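Local coordinates for FrpC operon protein (Neisseria meningitidis, PDB 5EDF) that binds the RTX protein FrpC, is regulated by iron, and may take part in adhesion of the meningococcus, at residues A[68-72]-A[73-77]; A[183-187]-A[188-192]. One frame throughout, in Å; residues are numbered along the deposited sequence. Where two conformers were deposited one is given.

Interaction 1. Residues A[68-72]-A[73-77]; sequences KKTDQ and GWVLE
Lys69 lies across the indole of Trp74, its partner in a non-hydrogen-bonded antiparallel pair, and each carbon can be followed outward. CB sits by the rim of the benzene ring, 3.8 Å from Trp74 CZ3. CG, placed opposite the backbone N, comes no nearer to the ring, but the bend at chi2 (73°) turns the chain back over it. CD then lands 3.6 Å from the centroid of the six-membered ring and 15° off its normal, a CH-pi contact centred on the face. CD is also the carbon of this side chain nearest Gly73 O, and CE moves off past that oxygen. NE1, in the five-membered ring of the indole, is hydrogen-bonded to Glu207 OE2 of helix 205-224, so the tryptophan joins the hairpin to that helix.

The hairpin is formed by strands 61-70 and 73-77, joined through a type I turn from Thr70 to Gly73. Lys68 and Val75 form a hydrogen-bonded antiparallel pair, with the bonds from Lys68 N to Val75 O and from Val75 N to Lys68 O both 2.9 Å long. Nearer the turn, Thr70 N reaches Gly73 O at 2.7 Å, whereas the return bond from Gly73 N is weak. Thr70 OG1 accepts from Gln72 N at 3.0 Å, making an ST turn.

On the sheet face of Lys68, Thr70 and Val75, Thr70 CG2 meets Val75 CG2 at 3.8 Å. Lys68 turns at chi3 and forms a salt bridge from NZ to Glu77 OE2, 2.8 Å long, arriving on the syn side but 25° out of the carboxylate plane. A water accepts from NZ and donates to Glu77 OE1, which also pairs with Asn83.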
loop_
_atom_site.group_PDB
_atom_site.type_symbol
_atom_site.label_atom_id
_atom_site.label_comp_id
_atom_site.label_asym_id
_atom_site.label_seq_id
_atom_site.Cartn_x
_atom_site.Cartn_y
_atom_site.Cartn_z
ATOM N N LYS A 68 1.764 -11.702 3.342
ATOM C CA LYS A 68 2.202 -13.037 3.725
ATOM C C LYS A 68 3.193 -13.634 2.737
ATOM O O LYS A 68 3.001 -13.556 1.525
ATOM C CB LYS A 68 0.951 -13.926 3.796
ATOM C CG LYS A 68 1.161 -15.317 4.262
ATOM C CD LYS A 68 -0.142 -16.082 4.322
ATOM C CE LYS A 68 -0.666 -16.539 2.971
ATOM N NZ LYS A 68 -1.842 -17.461 3.111
ATOM N N LYS A 69 4.238 -14.293 3.260
ATOM C CA LYS A 69 5.224 -14.961 2.424
ATOM C C LYS A 69 4.668 -16.311 1.939
ATOM O O LYS A 69 4.103 -17.067 2.741
ATOM C CB LYS A 69 6.489 -15.177 3.245
ATOM C CG LYS A 69 7.697 -15.603 2.455
ATOM C CD LYS A 69 8.240 -14.450 1.650
ATOM C CE LYS A 69 9.437 -14.877 0.837
ATOM N NZ LYS A 69 10.669 -14.948 1.673
ATOM N N THR A 70 4.751 -16.564 0.632
ATOM C CA THR A 70 4.439 -17.882 0.056
ATOM C C THR A 70 5.608 -18.388 -0.802
ATOM O O THR A 70 6.638 -17.726 -0.891
ATOM C CB THR A 70 3.127 -17.863 -0.775
ATOM O OG1 THR A 70 3.366 -17.304 -2.074
ATOM C CG2 THR A 70 2.033 -17.064 -0.057
ATOM N N ASP A 71 5.438 -19.575 -1.395
ATOM C CA ASP A 71 6.409 -20.134 -2.349
ATOM C C ASP A 71 6.382 -19.412 -3.685
ATOM O O ASP A 71 7.351 -19.464 -4.443
ATOM C CB ASP A 71 6.131 -21.625 -2.585
ATOM C CG ASP A 71 6.522 -22.491 -1.395
ATOM O OD1 ASP A 71 7.303 -22.022 -0.535
ATOM O OD2 ASP A 71 6.052 -23.651 -1.322
ATOM N N GLN A 72 5.262 -18.755 -3.961
ATOM C CA GLN A 72 5.085 -17.988 -5.175
ATOM C C GLN A 72 5.225 -16.477 -4.929
ATOM O O GLN A 72 4.711 -15.674 -5.716
ATOM C CB GLN A 72 3.702 -18.299 -5.737
ATOM C CG GLN A 72 3.412 -19.801 -5.837
ATOM C CD GLN A 72 3.920 -20.385 -7.120
ATOM O OE1 GLN A 72 3.706 -19.812 -8.192
ATOM N NE2 GLN A 72 4.600 -21.530 -7.035
ATOM N N GLY A 73 5.896 -16.103 -3.835
ATOM C CA GLY A 73 6.234 -14.700 -3.537
ATOM C C GLY A 73 5.717 -14.190 -2.197
ATOM O O GLY A 73 5.813 -14.873 -1.177
ATOM N N TRP A 74 5.289 -12.932 -2.182
ATOM C CA TRP A 74 4.440 -12.389 -1.131
ATOM C C TRP A 74 3.043 -12.210 -1.715
ATOM O O TRP A 74 2.895 -11.922 -2.912
ATOM C CB TRP A 74 4.921 -11.019 -0.691
ATOM C CG TRP A 74 6.282 -10.978 -0.042
ATOM C CD1 TRP A 74 7.482 -10.754 -0.648
ATOM C CD2 TRP A 74 6.555 -11.093 1.358
ATOM N NE1 TRP A 74 8.491 -10.746 0.289
ATOM C CE2 TRP A 74 7.954 -10.962 1.525
ATOM C CE3 TRP A 74 5.763 -11.300 2.489
ATOM C CZ2 TRP A 74 8.567 -11.026 2.778
ATOM C CZ3 TRP A 74 6.373 -11.366 3.713
ATOM C CH2 TRP A 74 7.760 -11.219 3.857
ATOM N N VAL A 75 2.019 -12.343 -0.875
ATOM C CA VAL A 75 0.639 -12.080 -1.281
ATOM C C VAL A 75 -0.044 -11.171 -0.284
ATOM O O VAL A 75 0.392 -11.080 0.863
ATOM C CB VAL A 75 -0.199 -13.375 -1.478
ATOM C CG1 VAL A 75 0.419 -14.213 -2.567
ATOM C CG2 VAL A 75 -0.339 -14.135 -0.166
ATOM N N LEU A 76 -1.106 -10.514 -0.737
ATOM C CA LEU A 76 -1.934 -9.640 0.087
ATOM C C LEU A 76 -3.277 -10.284 0.319
ATOM O O LEU A 76 -3.887 -10.835 -0.607
ATOM C CB LEU A 76 -2.171 -8.291 -0.593
ATOM C CG LEU A 76 -0.931 -7.571 -1.087
ATOM C CD1 LEU A 76 -1.342 -6.274 -1.797
ATOM C CD2 LEU A 76 0.127 -7.358 0.012
ATOM N N GLU A 77 -3.774 -10.138 1.542
ATOM C CA GLU A 77 -5.059 -10.733 1.917
ATOM C C GLU A 77 -5.946 -9.761 2.657
ATOM O O GLU A 77 -5.456 -8.996 3.474
ATOM C CB GLU A 77 -4.845 -11.950 2.828
ATOM C CG GLU A 77 -4.056 -13.041 2.166
ATOM C CD GLU A 77 -3.884 -14.299 2.989
ATOM O OE1 GLU A 77 -4.090 -14.281 4.217
ATOM O OE2 GLU A 77 -3.520 -15.337 2.382
HETATM O O HOH W 1 -3.780 -16.651 5.341
HETATM O O HOH W 2 2.860 -13.684 -5.024
#

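Interaction 2. Residues A[183-187]-A[188-192]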
loop_
_atom_site.group_PDB
_atom_site.type_symbol
_atom_site.label_atom_id
_atom_site.label_comp_id
_atom_site.label_asym_id
_atom_site.label_seq_id
_atom_site.Cartn_x
_atom_site.Cartn_y
_atom_site.Cartn_z
ATOM N N GLY A 183 4.280 5.886 -3.841
ATOM C CA GLY A 183 3.284 6.785 -4.401
ATOM C C GLY A 183 2.900 6.343 -5.769
ATOM O O GLY A 183 3.790 6.045 -6.551
ATOM N N SER A 184 1.634 6.311 -6.113
ATOM C CA SER A 184 1.208 5.863 -7.413
ATOM C C SER A 184 -0.070 6.512 -7.849
ATOM O O SER A 184 -0.809 7.092 -7.010
ATOM C CB SER A 184 1.069 4.343 -7.416
ATOM O OG SER A 184 -0.030 3.914 -6.606
ATOM N N CYS A 185 -0.369 6.380 -9.128
ATOM C CA CYS A 185 -1.620 6.843 -9.723
ATOM C C CYS A 185 -2.151 5.697 -10.553
ATOM O O CYS A 185 -1.426 5.166 -11.389
ATOM C CB CYS A 185 -1.387 8.080 -10.592
ATOM S SG CYS A 185 -0.615 9.430 -9.609
ATOM N N ILE A 186 -3.373 5.266 -10.227
ATOM C CA ILE A 186 -3.994 4.087 -10.827
ATOM C C ILE A 186 -5.389 4.495 -11.266
ATOM O O ILE A 186 -6.256 4.753 -10.431
ATOM C CB ILE A 186 -4.065 2.921 -9.820
ATOM C CG1 ILE A 186 -2.672 2.537 -9.359
ATOM C CG2 ILE A 186 -4.829 1.715 -10.428
ATOM C CD1 ILE A 186 -2.580 1.591 -8.186
ATOM N N ASN A 187 -5.609 4.551 -12.566
ATOM C CA ASN A 187 -6.961 4.735 -13.110
ATOM C C ASN A 187 -7.660 5.982 -12.554
ATOM O O ASN A 187 -8.847 5.929 -12.270
ATOM C CB ASN A 187 -7.856 3.503 -12.807
ATOM C CG ASN A 187 -7.492 2.255 -13.613
ATOM O OD1 ASN A 187 -6.320 1.963 -13.865
ATOM N ND2 ASN A 187 -8.518 1.490 -13.989
ATOM N N GLY A 188 -6.939 7.091 -12.391
ATOM C CA GLY A 188 -7.532 8.348 -11.892
ATOM C C GLY A 188 -7.492 8.508 -10.375
ATOM O O GLY A 188 -7.860 9.573 -9.835
ATOM N N PHE A 189 -7.051 7.460 -9.699
ATOM C CA PHE A 189 -6.913 7.473 -8.247
ATOM C C PHE A 189 -5.472 7.665 -7.861
ATOM O O PHE A 189 -4.564 7.283 -8.614
ATOM C CB PHE A 189 -7.433 6.173 -7.608
ATOM C CG PHE A 189 -8.872 5.911 -7.914
ATOM C CD1 PHE A 189 -9.844 6.499 -7.155
ATOM C CD2 PHE A 189 -9.257 5.115 -9.011
ATOM C CE1 PHE A 189 -11.220 6.311 -7.488
ATOM C CE2 PHE A 189 -10.596 4.889 -9.322
ATOM C CZ PHE A 189 -11.569 5.505 -8.567
ATOM N N THR A 190 -5.225 8.276 -6.723
ATOM C CA THR A 190 -3.905 8.226 -6.120
ATOM C C THR A 190 -3.911 7.150 -5.051
ATOM O O THR A 190 -4.899 6.988 -4.325
ATOM C CB THR A 190 -3.471 9.562 -5.528
ATOM O OG1 THR A 190 -4.364 9.945 -4.476
ATOM C CG2 THR A 190 -3.451 10.663 -6.595
ATOM N N VAL A 191 -2.824 6.377 -5.012
ATOM C CA VAL A 191 -2.724 5.220 -4.133
ATOM C C VAL A 191 -1.366 5.316 -3.461
ATOM O O VAL A 191 -0.322 5.260 -4.141
ATOM C CB VAL A 191 -2.906 3.941 -4.937
ATOM C CG1 VAL A 191 -2.759 2.742 -4.061
ATOM C CG2 VAL A 191 -4.289 3.969 -5.626
ATOM N N GLN A 192 -1.361 5.539 -2.154
ATOM C CA GLN A 192 -0.149 5.880 -1.408
ATOM C C GLN A 192 -0.077 4.984 -0.198
ATOM O O GLN A 192 -1.058 4.847 0.554
ATOM C CB GLN A 192 -0.173 7.344 -1.011
ATOM C CG GLN A 192 -0.210 8.291 -2.203
ATOM C CD GLN A 192 -0.383 9.742 -1.877
ATOM O OE1 GLN A 192 -0.448 10.137 -0.728
ATOM N NE2 GLN A 192 -0.491 10.552 -2.930
HETATM O O HOH W 3 0.112 9.516 -5.713
#
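Ser184 and Val191 face each other in the hairpin of strands 178-186 and 189-193, two central strands of the large antiparallel sheet, and the serine adds a side-chain bond to the backbone pairing. With chi1 at 69°, OG stands between its own N and carbonyl carbon, and from there it donates to Val191 O at 2.8 Å. The same oxygen takes a weak bond from Ser184 N, bent to 126° at the hydrogen, while Val191 N returns a straighter one to Ser184 O. A water bridges Ser184 O and Gln192 NE2.

Ile186 and Val191 share a sheet face with Ser184 and Phe189. Val191 holds CG1 opposite its backbone N and CG2 beside it, and CG2 is the branch that meets the isoleucine. The extended arm of Ile186 brings CD1 to 3.9 Å from Val191 CG2, the two side chains lying at a slant to one another. This face packs against helix 205-224, with Ile186 on Glu216, Phe189 on Val223 and Val191 on Val215. On the reverse face, Cys185 SG forms the disulfide with Cys108, tying the hairpin to the chain just after strand 98-105.

A type I' turn from Ile186 to Phe189 closes the hairpin. Asn187 and Gly188 both have positive phi, as a type I' turn requires at its two corners. Phe189 has CG beside its backbone N and opposite its carbonyl carbon (chi1 -59°), a setting that leaves CD2 of the ring edge 3.3 Å from Ile186 O, which lies near the ring plane.

In the fold
From the N terminus, strand 61-70 runs into the turn of interaction 1 and returns as strand 73-77, the outermost strand at one end of the nine-stranded antiparallel sheet. The chain continues through helix 84-93 and strand 98-105, then builds the far half of the sheet before strand 178-186 turns back as strand 189-193 in interaction 2. The two contacts thus close short loops in series, neither enclosing nor crossing the other. Strand 98-105 lies between strands 61-70 and 189-193, joining the two hairpins laterally within one sheet. Their centres are 23 Å apart, yet helix 205-224 is touched by side chains from both.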